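Local coordinates for SH2 domain-containing protein 3C (Homo sapiens, PDB 3T6G) that acts as an adapter in cell adhesion and migration signalling, its C-terminal Ras-GEF domain closed, a conformation that precludes canonical exchange and is required for interaction with BCAR1, at residues Pro187-Lys190 and Ser191-Gly195; Asp49-Thr52 and Leu53-Val57; Met84-Thr88 and Leu89-Arg93; Leu255-Thr258 and Asn259-Lys263. The protein carries 2 engineered substitutions. All blocks are in the same frame, centred on the assembly; numbering follows the deposited sequence.

Overall arrangement
All four contacts are local, each within one continuous run of the all-helical Ras-GEF domain. Contacts 1, 2 and 4 are helical turns, on helices 175-193, 50-64 and 253-263, whereas contact 3 is the turn between helix 83-86 and helix 93-115. Contact 1 is a surface contact, with one apolar stripe facing the protein; contacts 2 and 4 are partly buried and put charged or polar groups beside one another; contact 3 is buried and joins a leucine to a histidine face at the boundary with another protein. Contacts 3 and 4 touch through M84 CG and Y256 CD2, 4.0 Å apart, while contacts 2 and 4 approach to about 5 Å between nearest atoms without touching.

Contact 1: residues Pro187-Lys190 and Ser191-Gly195; sequences PFLK and SLNEG
Between 187-190 and 191-195 the backbone runs as one helix and then stops. L192 N donates to F188 O over 3.0 Å at 167°, with the donor in the carbonyl plane; S191 N donates to P187 O from above the carbonyl plane, and the next bond, from N193 N to L189 O, is less straight at 152°. The last, E194 N to K190 O, is weak. This loss of regularity precedes a Schellman motif that ends helix 175-193: G195, the C-prime residue, has positive phi, and G195 N donates to L192 O over 3.2 Å. On the inner side, L192 sets its CD1 3.6 Å from F188 CE2, and its CG lies over one face of the F188 ring. F188 has CG anti to the backbone N (chi1 180°), which carries the ring forward along the helix to meet L192. R139 makes a cation-pi contact with that ring, and helix 145-155 packs on F188, L189 and L192. N193 crosses L189 at an angle, ND2 lying 4.1 Å from L189 CG, while its OD1 is hydrogen-bonded to H208. On the outer side K190 and E194 remain apart, with NZ of K190 5.4 Å from OE1 of E194.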
ATOM      1  N   PRO A 187      -0.475  -7.597 -17.044  1.00 62.65           N
ATOM      2  CA  PRO A 187       0.365  -8.719 -16.605  1.00 68.43           C
ATOM      3  C   PRO A 187       1.594  -8.259 -15.824  1.00 80.83           C
ATOM      4  O   PRO A 187       2.188  -9.042 -15.082  1.00 86.80           O
ATOM      5  CB  PRO A 187       0.780  -9.399 -17.921  1.00 61.63           C
ATOM      6  CG  PRO A 187      -0.180  -8.845 -18.978  1.00 64.51           C
ATOM      7  CD  PRO A 187      -0.503  -7.453 -18.508  1.00 62.17           C
ATOM      8  N   PHE A 188       1.983  -7.004 -16.000  1.00 85.55           N
ATOM      9  CA  PHE A 188       3.056  -6.427 -15.197  1.00 79.19           C
ATOM     10  C   PHE A 188       2.559  -6.317 -13.769  1.00 70.56           C
ATOM     11  O   PHE A 188       3.204  -6.754 -12.823  1.00 74.80           O
ATOM     12  CB  PHE A 188       3.399  -5.041 -15.720  1.00 72.77           C
ATOM     13  CG  PHE A 188       4.497  -4.348 -14.957  1.00 72.89           C
ATOM     14  CD1 PHE A 188       5.817  -4.736 -15.108  1.00 79.25           C
ATOM     15  CD2 PHE A 188       4.211  -3.281 -14.120  1.00 73.04           C
ATOM     16  CE1 PHE A 188       6.828  -4.083 -14.422  1.00 81.28           C
ATOM     17  CE2 PHE A 188       5.221  -2.614 -13.436  1.00 71.23           C
ATOM     18  CZ  PHE A 188       6.527  -3.016 -13.587  1.00 74.36           C
ATOM     19  N   LEU A 189       1.383  -5.733 -13.640  1.00 56.61           N
ATOM     20  CA  LEU A 189       0.753  -5.558 -12.352  1.00 56.89           C
ATOM     21  C   LEU A 189       0.494  -6.907 -11.683  1.00 66.34           C
ATOM     22  O   LEU A 189       0.537  -7.028 -10.458  1.00 69.94           O
ATOM     23  CB  LEU A 189      -0.553  -4.812 -12.546  1.00 45.15           C
ATOM     24  CG  LEU A 189      -1.322  -4.471 -11.287  1.00 54.26           C
ATOM     25  CD1 LEU A 189      -0.488  -3.623 -10.342  1.00 57.59           C
ATOM     26  CD2 LEU A 189      -2.624  -3.801 -11.652  1.00 50.26           C
ATOM     27  N   LYS A 190       0.227  -7.924 -12.489  1.00 69.12           N
ATOM     28  CA  LYS A 190      -0.058  -9.240 -11.944  1.00 73.51           C
ATOM     29  C   LYS A 190       1.204  -9.803 -11.290  1.00 74.69           C
ATOM     30  O   LYS A 190       1.133 -10.402 -10.223  1.00 83.13           O
ATOM     31  CB  LYS A 190      -0.557 -10.167 -13.045  1.00 79.97           C
ATOM     32  CG  LYS A 190      -1.515 -11.238 -12.596  1.00 82.57           C
ATOM     33  CD  LYS A 190      -1.950 -12.062 -13.810  1.00 85.98           C
ATOM     34  CE  LYS A 190      -2.862 -13.219 -13.427  1.00 87.79           C
ATOM     35  NZ  LYS A 190      -3.411 -13.894 -14.651  1.00 95.73           N
ATOM     36  N   SER A 191       2.353  -9.596 -11.937  1.00 66.99           N
ATOM     37  CA  SER A 191       3.657  -9.918 -11.361  1.00 65.93           C
ATOM     38  C   SER A 191       3.896  -9.189 -10.046  1.00 73.78           C
ATOM     39  O   SER A 191       4.180  -9.818  -9.029  1.00 84.73           O
ATOM     40  CB  SER A 191       4.782  -9.538 -12.312  1.00 67.77           C
ATOM     41  OG  SER A 191       4.950 -10.502 -13.335  1.00 78.58           O
ATOM     42  N   LEU A 192       3.800  -7.864 -10.075  1.00 63.19           N
ATOM     43  CA  LEU A 192       4.126  -7.066  -8.905  1.00 71.51           C
ATOM     44  C   LEU A 192       3.391  -7.623  -7.707  1.00 74.75           C
ATOM     45  O   LEU A 192       3.947  -7.692  -6.613  1.00 76.58           O
ATOM     46  CB  LEU A 192       3.720  -5.595  -9.089  1.00 66.31           C
ATOM     47  CG  LEU A 192       4.438  -4.740 -10.128  1.00 63.88           C
ATOM     48  CD1 LEU A 192       3.835  -3.326 -10.162  1.00 53.33           C
ATOM     49  CD2 LEU A 192       5.912  -4.701  -9.805  1.00 69.44           C
ATOM     50  N   ASN A 193       2.130  -7.997  -7.925  1.00 67.35           N
ATOM     51  CA  ASN A 193       1.260  -8.447  -6.849  1.00 61.80           C
ATOM     52  C   ASN A 193       1.552  -9.896  -6.446  1.00 65.83           C
ATOM     53  O   ASN A 193       1.110 -10.351  -5.400  1.00 64.99           O
ATOM     54  CB  ASN A 193      -0.196  -8.361  -7.273  1.00 60.52           C
ATOM     55  CG  ASN A 193      -0.755  -6.979  -7.183  1.00 69.66           C
ATOM     56  OD1 ASN A 193      -0.264  -6.130  -6.435  1.00 78.98           O
ATOM     57  ND2 ASN A 193      -1.826  -6.743  -7.929  1.00 69.39           N
ATOM     58  N   GLU A 194       2.249 -10.623  -7.308  1.00 65.34           N
ATOM     59  CA  GLU A 194       2.634 -11.999  -7.027  1.00 71.55           C
ATOM     60  C   GLU A 194       4.064 -11.956  -6.566  1.00 74.12           C
ATOM     61  O   GLU A 194       4.763 -12.955  -6.632  1.00 77.89           O
ATOM     62  CB  GLU A 194       2.560 -12.867  -8.288  1.00 72.52           C
ATOM     63  CG  GLU A 194       1.172 -12.993  -8.882  1.00 84.17           C
ATOM     64  CD  GLU A 194       1.138 -13.851 -10.145  1.00 98.49           C
ATOM     65  OE1 GLU A 194       0.028 -14.273 -10.538  1.00106.44           O
ATOM     66  OE2 GLU A 194       2.209 -14.100 -10.745  1.00100.23           O
ATOM     67  N   GLY A 195       4.510 -10.776  -6.147  1.00 75.72           N
ATOM     68  CA  GLY A 195       5.844 -10.623  -5.604  1.00 81.22           C
ATOM     69  C   GLY A 195       6.982 -10.922  -6.564  1.00 87.18           C
ATOM     70  O   GLY A 195       8.126 -11.089  -6.128  1.00 89.52           O
TER

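Contact 2: residues Asp49-Thr52 and Leu53-Val57; sequences DART and LARHV
R55 and R51, one helical turn apart, meet through the flat end of the first and the aliphatic part of the second. Both belong to the first turns of helix 50-64 in the Ras-GEF domain, where D49 is the N-cap and its side chain accepts from T52 N, although OD1 is less surely placed. Followed outward, R55 begins with CB 3.8 Å from R51 O, the carbonyl that accepts the R55 backbone N. CG passes the same oxygen at 3.9 Å, and the chain then runs extended as far as NE. Its chi1 of -88°, with CG anti to the carbonyl carbon, directs the chain back toward the start of the helix. At the tip, R51 CG lies 3.5 Å above the guanidinium plane, offset toward its rim, and NH2 comes 3.5 Å from R51 CD. NH1 has T52 CG2 at its edge, near the plane. The two guanidinium planes stand 80° apart, and the R51 chain bends at chi3, taking its NE to a salt bridge with E137 of helix 121-140. With R55 shortened to an alanine, R51 CG and CD would probably lose the flat group that covers them, leaving that part of the chain less restrained although NE keeps its bridge to E137. On the next position of the helix, H56 grips T52 O twice: its N and its ND1 reach that oxygen from opposite faces of the carbonyl plane, ND1 over 2.8 Å, with T52 O 29° out of the imidazole plane.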
ATOM      1  N   ASP A  49      -2.185  16.663 -21.215  1.00 51.88           N
ATOM      2  CA  ASP A  49      -1.843  15.339 -21.687  1.00 57.64           C
ATOM      3  C   ASP A  49      -1.617  14.348 -20.523  1.00 63.33           C
ATOM      4  O   ASP A  49      -1.559  14.743 -19.372  1.00 72.04           O
ATOM      5  CB  ASP A  49      -0.640  15.424 -22.630  1.00 54.31           C
ATOM      6  CG  ASP A  49       0.664  15.700 -21.904  1.00 72.23           C
ATOM      7  OD1 ASP A  49       0.742  15.495 -20.672  1.00 82.36           O
ATOM      8  OD2 ASP A  49       1.632  16.099 -22.577  1.00 79.07           O
ATOM      9  N   ALA A  50      -1.488  13.064 -20.831  1.00 66.82           N
ATOM     10  CA  ALA A  50      -1.342  12.042 -19.797  1.00 60.76           C
ATOM     11  C   ALA A  50      -0.067  12.211 -18.982  1.00 62.24           C
ATOM     12  O   ALA A  50      -0.059  11.926 -17.790  1.00 67.07           O
ATOM     13  CB  ALA A  50      -1.365  10.675 -20.410  1.00 57.71           C
ATOM     14  N   ARG A  51       1.003  12.667 -19.622  1.00 56.60           N
ATOM     15  CA  ARG A  51       2.285  12.812 -18.949  1.00 61.22           C
ATOM     16  C   ARG A  51       2.246  13.856 -17.826  1.00 65.66           C
ATOM     17  O   ARG A  51       2.682  13.577 -16.712  1.00 74.15           O
ATOM     18  CB  ARG A  51       3.413  13.102 -19.932  1.00 59.59           C
ATOM     19  CG  ARG A  51       4.757  13.295 -19.249  1.00 68.44           C
ATOM     20  CD  ARG A  51       5.921  13.073 -20.206  1.00 76.67           C
ATOM     21  NE  ARG A  51       5.910  11.733 -20.793  1.00 85.40           N
ATOM     22  CZ  ARG A  51       6.564  11.395 -21.904  1.00 99.45           C
ATOM     23  NH1 ARG A  51       7.281  12.298 -22.560  1.00104.17           N
ATOM     24  NH2 ARG A  51       6.496  10.155 -22.371  1.00103.31           N
ATOM     25  N   THR A  52       1.692  15.033 -18.091  1.00 60.06           N
ATOM     26  CA  THR A  52       1.577  16.027 -17.034  1.00 61.85           C
ATOM     27  C   THR A  52       0.525  15.612 -15.976  1.00 60.52           C
ATOM     28  O   THR A  52       0.631  15.961 -14.815  1.00 68.34           O
ATOM     29  CB  THR A  52       1.408  17.493 -17.593  1.00 62.99           C
ATOM     30  OG1 THR A  52       0.042  17.922 -17.530  1.00 65.93           O
ATOM     31  CG2 THR A  52       1.895  17.569 -19.017  1.00 47.25           C
ATOM     32  N   LEU A  53      -0.485  14.860 -16.374  1.00 56.82           N
ATOM     33  CA  LEU A  53      -1.385  14.290 -15.397  1.00 57.71           C
ATOM     34  C   LEU A  53      -0.545  13.448 -14.440  1.00 65.52           C
ATOM     35  O   LEU A  53      -0.718  13.507 -13.230  1.00 64.04           O
ATOM     36  CB  LEU A  53      -2.420  13.397 -16.078  1.00 51.97           C
ATOM     37  CG  LEU A  53      -3.660  14.133 -16.558  1.00 57.03           C
ATOM     38  CD1 LEU A  53      -4.824  13.183 -16.527  1.00 55.72           C
ATOM     39  CD2 LEU A  53      -3.940  15.392 -15.700  1.00 53.97           C
ATOM     40  N   ALA A  54       0.385  12.687 -15.012  1.00 61.79           N
ATOM     41  CA  ALA A  54       1.188  11.734 -14.261  1.00 60.06           C
ATOM     42  C   ALA A  54       2.124  12.460 -13.324  1.00 63.72           C
ATOM     43  O   ALA A  54       2.256  12.087 -12.164  1.00 58.07           O
ATOM     44  CB  ALA A  54       1.983  10.837 -15.204  1.00 52.16           C
ATOM     45  N   ARG A  55       2.780  13.496 -13.834  1.00 62.23           N
ATOM     46  CA  ARG A  55       3.697  14.258 -13.016  1.00 55.44           C
ATOM     47  C   ARG A  55       2.950  14.838 -11.830  1.00 57.43           C
ATOM     48  O   ARG A  55       3.445  14.831 -10.702  1.00 53.44           O
ATOM     49  CB  ARG A  55       4.352  15.364 -13.819  1.00 50.23           C
ATOM     50  CG  ARG A  55       5.613  14.940 -14.534  1.00 63.93           C
ATOM     51  CD  ARG A  55       6.352  16.165 -15.083  1.00 84.23           C
ATOM     52  NE  ARG A  55       7.112  15.855 -16.289  1.00 92.94           N
ATOM     53  CZ  ARG A  55       6.710  16.131 -17.525  1.00104.83           C
ATOM     54  NH1 ARG A  55       5.550  16.748 -17.726  1.00114.10           N
ATOM     55  NH2 ARG A  55       7.472  15.804 -18.561  1.00109.51           N
ATOM     56  N   HIS A  56       1.742  15.324 -12.071  1.00 55.00           N
ATOM     57  CA  HIS A  56       0.987  15.927 -10.988  1.00 53.69           C
ATOM     58  C   HIS A  56       0.624  14.970  -9.844  1.00 67.66           C
ATOM     59  O   HIS A  56       0.801  15.335  -8.685  1.00 64.36           O
ATOM     60  CB  HIS A  56      -0.233  16.651 -11.523  1.00 42.76           C
ATOM     61  CG  HIS A  56       0.095  17.994 -12.101  1.00 56.43           C
ATOM     62  ND1 HIS A  56       0.945  18.148 -13.175  1.00 53.16           N
ATOM     63  CD2 HIS A  56      -0.253  19.243 -11.712  1.00 57.92           C
ATOM     64  CE1 HIS A  56       1.085  19.429 -13.438  1.00 51.59           C
ATOM     65  NE2 HIS A  56       0.362  20.119 -12.570  1.00 57.20           N
ATOM     66  N   VAL A  57       0.127  13.762 -10.164  1.00 66.81           N
ATOM     67  CA  VAL A  57      -0.301  12.825  -9.125  1.00 57.78           C
ATOM     68  C   VAL A  57       0.870  12.286  -8.364  1.00 52.54           C
ATOM     69  O   VAL A  57       0.734  11.976  -7.196  1.00 47.87           O
ATOM     70  CB  VAL A  57      -0.947  11.536  -9.647  1.00 58.07           C
ATOM     71  CG1 VAL A  57      -2.322  11.343  -9.030  1.00 56.61           C
ATOM     72  CG2 VAL A  57      -0.933  11.492 -11.131  1.00 63.32           C
TER

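Contact 3: residues Met84-Thr88 and Leu89-Arg93; sequences MELLT and LPHGR
L86 O is met by two groups from further along the chain. L89 N donates to it over 3.2 Å, closing a type I beta turn from L86 to L89; the donor sits 61° above the carbonyl plane. G92 CA adds a CA-H...O contact at 3.1 Å. A side chain at G92 would run into this same oxygen, so glycine fits here, at the N-cap position of helix 93-115. The turn leads out of helix 83-86, and the chain comes back to it at G92, whose N donates to L89 O; R96 of helix 93-115 binds the L87 and L89 carbonyls. L86 CD1 makes a CH-pi contact over one face of the H91 ring, 3.8 Å from its centroid and 24° off the normal. CG of L86 lies anti to the backbone N (chi1 -179°), which sends CD1 to the imidazole; the side chains cross at about a right angle. E85 CG touches L89 CD2 at 3.8 Å, while its carboxylate forms a salt bridge with a basic side chain of another protein chain. With NE2 hydrogen-bonded to M78 O and L86 over one face, H91 probably offers a fixed ring to the aromatic side chain of that chain that it meets edge-to-face.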
ATOM      1  N   MET A  84       8.317   5.399   3.675  1.00 54.79           N
ATOM      2  CA  MET A  84       8.424   4.040   3.201  1.00 52.37           C
ATOM      3  C   MET A  84       8.785   3.150   4.359  1.00 62.39           C
ATOM      4  O   MET A  84       8.258   2.038   4.479  1.00 65.35           O
ATOM      5  CB  MET A  84       9.461   3.909   2.080  1.00 60.34           C
ATOM      6  CG  MET A  84       9.016   4.452   0.705  1.00 63.86           C
ATOM      7  SD  MET A  84       7.454   3.773   0.067  1.00 58.73           S
ATOM      8  CE  MET A  84       6.284   4.949   0.707  1.00 33.05           C
ATOM      9  N   GLU A  85       9.696   3.637   5.199  1.00 62.21           N
ATOM     10  CA  GLU A  85      10.107   2.919   6.401  1.00 57.24           C
ATOM     11  C   GLU A  85       8.969   2.914   7.400  1.00 56.44           C
ATOM     12  O   GLU A  85       8.637   1.880   7.976  1.00 58.69           O
ATOM     13  CB  GLU A  85      11.346   3.551   7.012  1.00 54.58           C
ATOM     14  CG  GLU A  85      11.755   2.947   8.329  1.00 69.85           C
ATOM     15  CD  GLU A  85      13.244   3.116   8.589  1.00 81.03           C
ATOM     16  OE1 GLU A  85      13.896   3.799   7.767  1.00 86.31           O
ATOM     17  OE2 GLU A  85      13.759   2.568   9.597  1.00 79.86           O
ATOM     18  N   LEU A  86       8.325   4.060   7.552  1.00 59.60           N
ATOM     19  CA  LEU A  86       7.250   4.188   8.528  1.00 60.88           C
ATOM     20  C   LEU A  86       6.140   3.165   8.326  1.00 67.26           C
ATOM     21  O   LEU A  86       5.549   2.695   9.295  1.00 70.20           O
ATOM     22  CB  LEU A  86       6.660   5.606   8.548  1.00 44.44           C
ATOM     23  CG  LEU A  86       5.549   5.728   9.603  1.00 54.10           C
ATOM     24  CD1 LEU A  86       6.129   5.453  10.993  1.00 60.19           C
ATOM     25  CD2 LEU A  86       4.825   7.069   9.604  1.00 45.99           C
ATOM     26  N   LEU A  87       5.836   2.816   7.079  1.00 69.81           N
ATOM     27  CA  LEU A  87       4.675   1.951   6.838  1.00 71.18           C
ATOM     28  C   LEU A  87       4.900   0.442   7.054  1.00 66.15           C
ATOM     29  O   LEU A  87       3.969  -0.345   6.905  1.00 58.42           O
ATOM     30  CB  LEU A  87       3.996   2.256   5.492  1.00 68.86           C
ATOM     31  CG  LEU A  87       4.859   2.399   4.246  1.00 69.65           C
ATOM     32  CD1 LEU A  87       5.365   1.054   3.823  1.00 71.90           C
ATOM     33  CD2 LEU A  87       4.041   3.019   3.143  1.00 58.47           C
ATOM     34  N   THR A  88       6.122   0.057   7.418  1.00 61.53           N
ATOM     35  CA  THR A  88       6.392  -1.302   7.866  1.00 63.80           C
ATOM     36  C   THR A  88       6.245  -1.423   9.384  1.00 67.74           C
ATOM     37  O   THR A  88       6.068  -2.515   9.914  1.00 85.10           O
ATOM     38  CB  THR A  88       7.822  -1.734   7.524  1.00 67.16           C
ATOM     39  OG1 THR A  88       8.734  -1.116   8.440  1.00 59.89           O
ATOM     40  CG2 THR A  88       8.182  -1.357   6.095  1.00 65.11           C
ATOM     41  N   LEU A  89       6.342  -0.298  10.080  1.00 63.93           N
ATOM     42  CA  LEU A  89       6.345  -0.270  11.537  1.00 60.33           C
ATOM     43  C   LEU A  89       4.936  -0.264  12.121  1.00 66.46           C
ATOM     44  O   LEU A  89       3.988   0.128  11.463  1.00 55.61           O
ATOM     45  CB  LEU A  89       7.137   0.936  12.048  1.00 63.87           C
ATOM     46  CG  LEU A  89       8.647   0.759  12.009  1.00 61.52           C
ATOM     47  CD1 LEU A  89       8.957  -0.683  11.739  1.00 65.55           C
ATOM     48  CD2 LEU A  89       9.261   1.631  10.946  1.00 58.89           C
ATOM     49  N   PRO A  90       4.791  -0.692  13.383  1.00 81.11           N
ATOM     50  CA  PRO A  90       3.422  -0.959  13.810  1.00 80.92           C
ATOM     51  C   PRO A  90       2.682   0.352  13.971  1.00 74.65           C
ATOM     52  O   PRO A  90       1.455   0.378  13.876  1.00 79.04           O
ATOM     53  CB  PRO A  90       3.603  -1.646  15.172  1.00 85.45           C
ATOM     54  CG  PRO A  90       5.093  -1.765  15.376  1.00 90.62           C
ATOM     55  CD  PRO A  90       5.723  -0.726  14.514  1.00 83.08           C
ATOM     56  N   HIS A  91       3.416   1.431  14.224  1.00 67.25           N
ATOM     57  CA  HIS A  91       2.768   2.727  14.405  1.00 69.29           C
ATOM     58  C   HIS A  91       2.537   3.434  13.075  1.00 61.61           C
ATOM     59  O   HIS A  91       1.824   4.420  13.015  1.00 56.68           O
ATOM     60  CB  HIS A  91       3.499   3.635  15.414  1.00 72.75           C
ATOM     61  CG  HIS A  91       4.855   4.099  14.976  1.00 70.38           C
ATOM     62  ND1 HIS A  91       5.871   3.232  14.631  1.00 71.86           N
ATOM     63  CD2 HIS A  91       5.380   5.347  14.878  1.00 62.29           C
ATOM     64  CE1 HIS A  91       6.956   3.920  14.322  1.00 62.48           C
ATOM     65  NE2 HIS A  91       6.683   5.206  14.460  1.00 62.19           N
ATOM     66  N   GLY A  92       3.142   2.909  12.019  1.00 60.27           N
ATOM     67  CA  GLY A  92       2.850   3.334  10.664  1.00 59.52           C
ATOM     68  C   GLY A  92       1.419   3.005  10.270  1.00 62.42           C
ATOM     69  O   GLY A  92       1.025   3.168   9.125  1.00 70.09           O
ATOM     70  N   ARG A  93       0.623   2.553  11.226  1.00 68.73           N
ATOM     71  CA  ARG A  93      -0.742   2.139  10.913  1.00 74.14           C
ATOM     72  C   ARG A  93      -1.583   3.241  10.233  1.00 73.49           C
ATOM     73  O   ARG A  93      -2.283   2.987   9.252  1.00 74.66           O
ATOM     74  CB  ARG A  93      -1.432   1.589  12.169  1.00 70.88           C
ATOM     75  CG  ARG A  93      -2.951   1.601  12.122  1.00 76.19           C
ATOM     76  CD  ARG A  93      -3.560   0.515  13.015  1.00 88.13           C
ATOM     77  NE  ARG A  93      -4.433  -0.372  12.250  1.00 94.41           N
ATOM     78  CZ  ARG A  93      -5.757  -0.246  12.189  1.00 98.89           C
ATOM     79  NH1 ARG A  93      -6.371   0.720  12.870  1.00 94.60           N
ATOM     80  NH2 ARG A  93      -6.468  -1.093  11.448  1.00100.04           N
TER

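Contact 4: residues Leu255-Thr258 and Asn259-Lys263; sequences LYHT and NAEVK
H257 and E261, one turn apart on helix 253-263, cross at an angle with ring and carboxylate planes 72° apart. OE1 of E261 comes 3.0 Å from H257 CE1, and OE2 stands 3.6 Å from H257 NE2, so the carboxylate lies by the CE1-NE2 side of the imidazole, oblique to the ring. Having CG anti to the backbone N (chi1 159°) carries the ring forward to this meeting, while ND1 turns to a hydrogen bond with I67 O and W82 stacks on the ring. Replacing H257 by an alanine would probably strip W82 of its stacking partner and leave I67 O without this donor. On another side of the helix, N259 crosses L255 obliquely, its amide ND2 3.8 Å from L255 CG; that nitrogen donates to T204 O. Beneath these side chains run regular helical bonds: N259 N to L255 O spans 2.9 Å at 166°, and V262 N meets T258 O almost in line with the carbonyl. T258 CG2 and V262 CG2, 4.3 Å apart, continue the exposed side. The helix lies against loops, with L255 and Y256 on L201 and K263 on M142, while the Y256 ring also touches M84 of helix 83-86.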
ATOM      1  N   LEU A 255      16.472   6.608  -1.581  1.00 68.99           N
ATOM      2  CA  LEU A 255      16.633   6.489  -3.021  1.00 66.08           C
ATOM      3  C   LEU A 255      15.370   6.974  -3.725  1.00 68.90           C
ATOM      4  O   LEU A 255      15.437   7.686  -4.724  1.00 77.32           O
ATOM      5  CB  LEU A 255      16.961   5.055  -3.438  1.00 66.43           C
ATOM      6  CG  LEU A 255      17.062   4.886  -4.964  1.00 69.98           C
ATOM      7  CD1 LEU A 255      18.360   5.493  -5.458  1.00 72.68           C
ATOM      8  CD2 LEU A 255      16.962   3.429  -5.400  1.00 67.86           C
ATOM      9  N   TYR A 256      14.215   6.596  -3.200  1.00 57.64           N
ATOM     10  CA  TYR A 256      12.971   7.022  -3.807  1.00 56.12           C
ATOM     11  C   TYR A 256      12.809   8.545  -3.709  1.00 62.61           C
ATOM     12  O   TYR A 256      12.335   9.188  -4.655  1.00 69.74           O
ATOM     13  CB  TYR A 256      11.776   6.289  -3.186  1.00 50.32           C
ATOM     14  CG  TYR A 256      11.951   4.791  -3.178  1.00 63.68           C
ATOM     15  CD1 TYR A 256      12.168   4.106  -4.362  1.00 65.88           C
ATOM     16  CD2 TYR A 256      11.910   4.057  -1.987  1.00 63.51           C
ATOM     17  CE1 TYR A 256      12.331   2.748  -4.380  1.00 71.62           C
ATOM     18  CE2 TYR A 256      12.073   2.678  -1.998  1.00 66.07           C
ATOM     19  CZ  TYR A 256      12.281   2.032  -3.199  1.00 71.79           C
ATOM     20  OH  TYR A 256      12.454   0.672  -3.247  1.00 71.91           O
ATOM     21  N   HIS A 257      13.205   9.113  -2.572  1.00 51.86           N
ATOM     22  CA  HIS A 257      13.118  10.553  -2.371  1.00 56.53           C
ATOM     23  C   HIS A 257      13.974  11.265  -3.418  1.00 62.81           C
ATOM     24  O   HIS A 257      13.485  12.141  -4.147  1.00 63.23           O
ATOM     25  CB  HIS A 257      13.583  10.925  -0.969  1.00 57.60           C
ATOM     26  CG  HIS A 257      13.997  12.359  -0.830  1.00 58.17           C
ATOM     27  ND1 HIS A 257      13.088  13.394  -0.714  1.00 52.42           N
ATOM     28  CD2 HIS A 257      15.226  12.924  -0.776  1.00 47.38           C
ATOM     29  CE1 HIS A 257      13.745  14.539  -0.598  1.00 50.49           C
ATOM     30  NE2 HIS A 257      15.040  14.283  -0.640  1.00 59.21           N
ATOM     31  N   THR A 258      15.246  10.867  -3.488  1.00 60.59           N
ATOM     32  CA  THR A 258      16.167  11.353  -4.507  1.00 62.36           C
ATOM     33  C   THR A 258      15.564  11.303  -5.908  1.00 68.17           C
ATOM     34  O   THR A 258      15.368  12.337  -6.534  1.00 70.89           O
ATOM     35  CB  THR A 258      17.449  10.528  -4.554  1.00 63.45           C
ATOM     36  OG1 THR A 258      18.249  10.813  -3.402  1.00 62.88           O
ATOM     37  CG2 THR A 258      18.233  10.878  -5.813  1.00 73.17           C
ATOM     38  N   ASN A 259      15.286  10.095  -6.395  1.00 65.05           N
ATOM     39  CA  ASN A 259      14.677   9.921  -7.704  1.00 60.45           C
ATOM     40  C   ASN A 259      13.538  10.883  -7.918  1.00 60.69           C
ATOM     41  O   ASN A 259      13.488  11.588  -8.918  1.00 74.25           O
ATOM     42  CB  ASN A 259      14.161   8.505  -7.877  1.00 58.55           C
ATOM     43  CG  ASN A 259      15.272   7.516  -8.032  1.00 62.83           C
ATOM     44  OD1 ASN A 259      16.406   7.888  -8.361  1.00 65.41           O
ATOM     45  ND2 ASN A 259      14.967   6.242  -7.810  1.00 54.53           N
ATOM     46  N   ALA A 260      12.616  10.904  -6.968  1.00 53.11           N
ATOM     47  CA  ALA A 260      11.431  11.740  -7.070  1.00 48.75           C
ATOM     48  C   ALA A 260      11.806  13.230  -7.160  1.00 63.60           C
ATOM     49  O   ALA A 260      11.170  13.993  -7.874  1.00 64.54           O
ATOM     50  CB  ALA A 260      10.538  11.486  -5.871  1.00 48.79           C
ATOM     51  N   GLU A 261      12.836  13.647  -6.432  1.00 66.69           N
ATOM     52  CA  GLU A 261      13.175  15.060  -6.419  1.00 69.45           C
ATOM     53  C   GLU A 261      13.886  15.468  -7.712  1.00 71.15           C
ATOM     54  O   GLU A 261      13.704  16.589  -8.213  1.00 71.77           O
ATOM     55  CB  GLU A 261      13.979  15.444  -5.162  1.00 68.28           C
ATOM     56  CG  GLU A 261      13.332  16.602  -4.399  1.00 74.58           C
ATOM     57  CD  GLU A 261      13.987  16.911  -3.061  1.00 86.88           C
ATOM     58  OE1 GLU A 261      13.246  17.101  -2.064  1.00 85.76           O
ATOM     59  OE2 GLU A 261      15.234  16.985  -3.005  1.00 91.87           O
ATOM     60  N   VAL A 262      14.688  14.548  -8.244  1.00 66.20           N
ATOM     61  CA  VAL A 262      15.374  14.755  -9.509  1.00 71.55           C
ATOM     62  C   VAL A 262      14.433  14.673 -10.713  1.00 75.62           C
ATOM     63  O   VAL A 262      14.635  15.339 -11.717  1.00 76.77           O
ATOM     64  CB  VAL A 262      16.437  13.710  -9.739  1.00 63.86           C
ATOM     65  CG1 VAL A 262      16.900  13.778 -11.198  1.00 71.96           C
ATOM     66  CG2 VAL A 262      17.576  13.949  -8.819  1.00 57.02           C
ATOM     67  N   LYS A 263      13.413  13.838 -10.604  1.00 67.54           N
ATOM     68  CA  LYS A 263      12.492  13.628 -11.699  1.00 64.17           C
ATOM     69  C   LYS A 263      11.535  14.808 -11.780  1.00 71.13           C
ATOM     70  O   LYS A 263      10.853  15.000 -12.780  1.00 69.53           O
ATOM     71  CB  LYS A 263      11.729  12.318 -11.474  1.00 58.07           C
ATOM     72  CG  LYS A 263      10.877  11.903 -12.637  1.00 63.59           C
ATOM     73  CD  LYS A 263       9.998  10.704 -12.325  1.00 65.15           C
ATOM     74  CE  LYS A 263      10.795   9.419 -12.290  1.00 64.11           C
ATOM     75  NZ  LYS A 263      11.781   9.356 -13.383  1.00 55.75           N
TER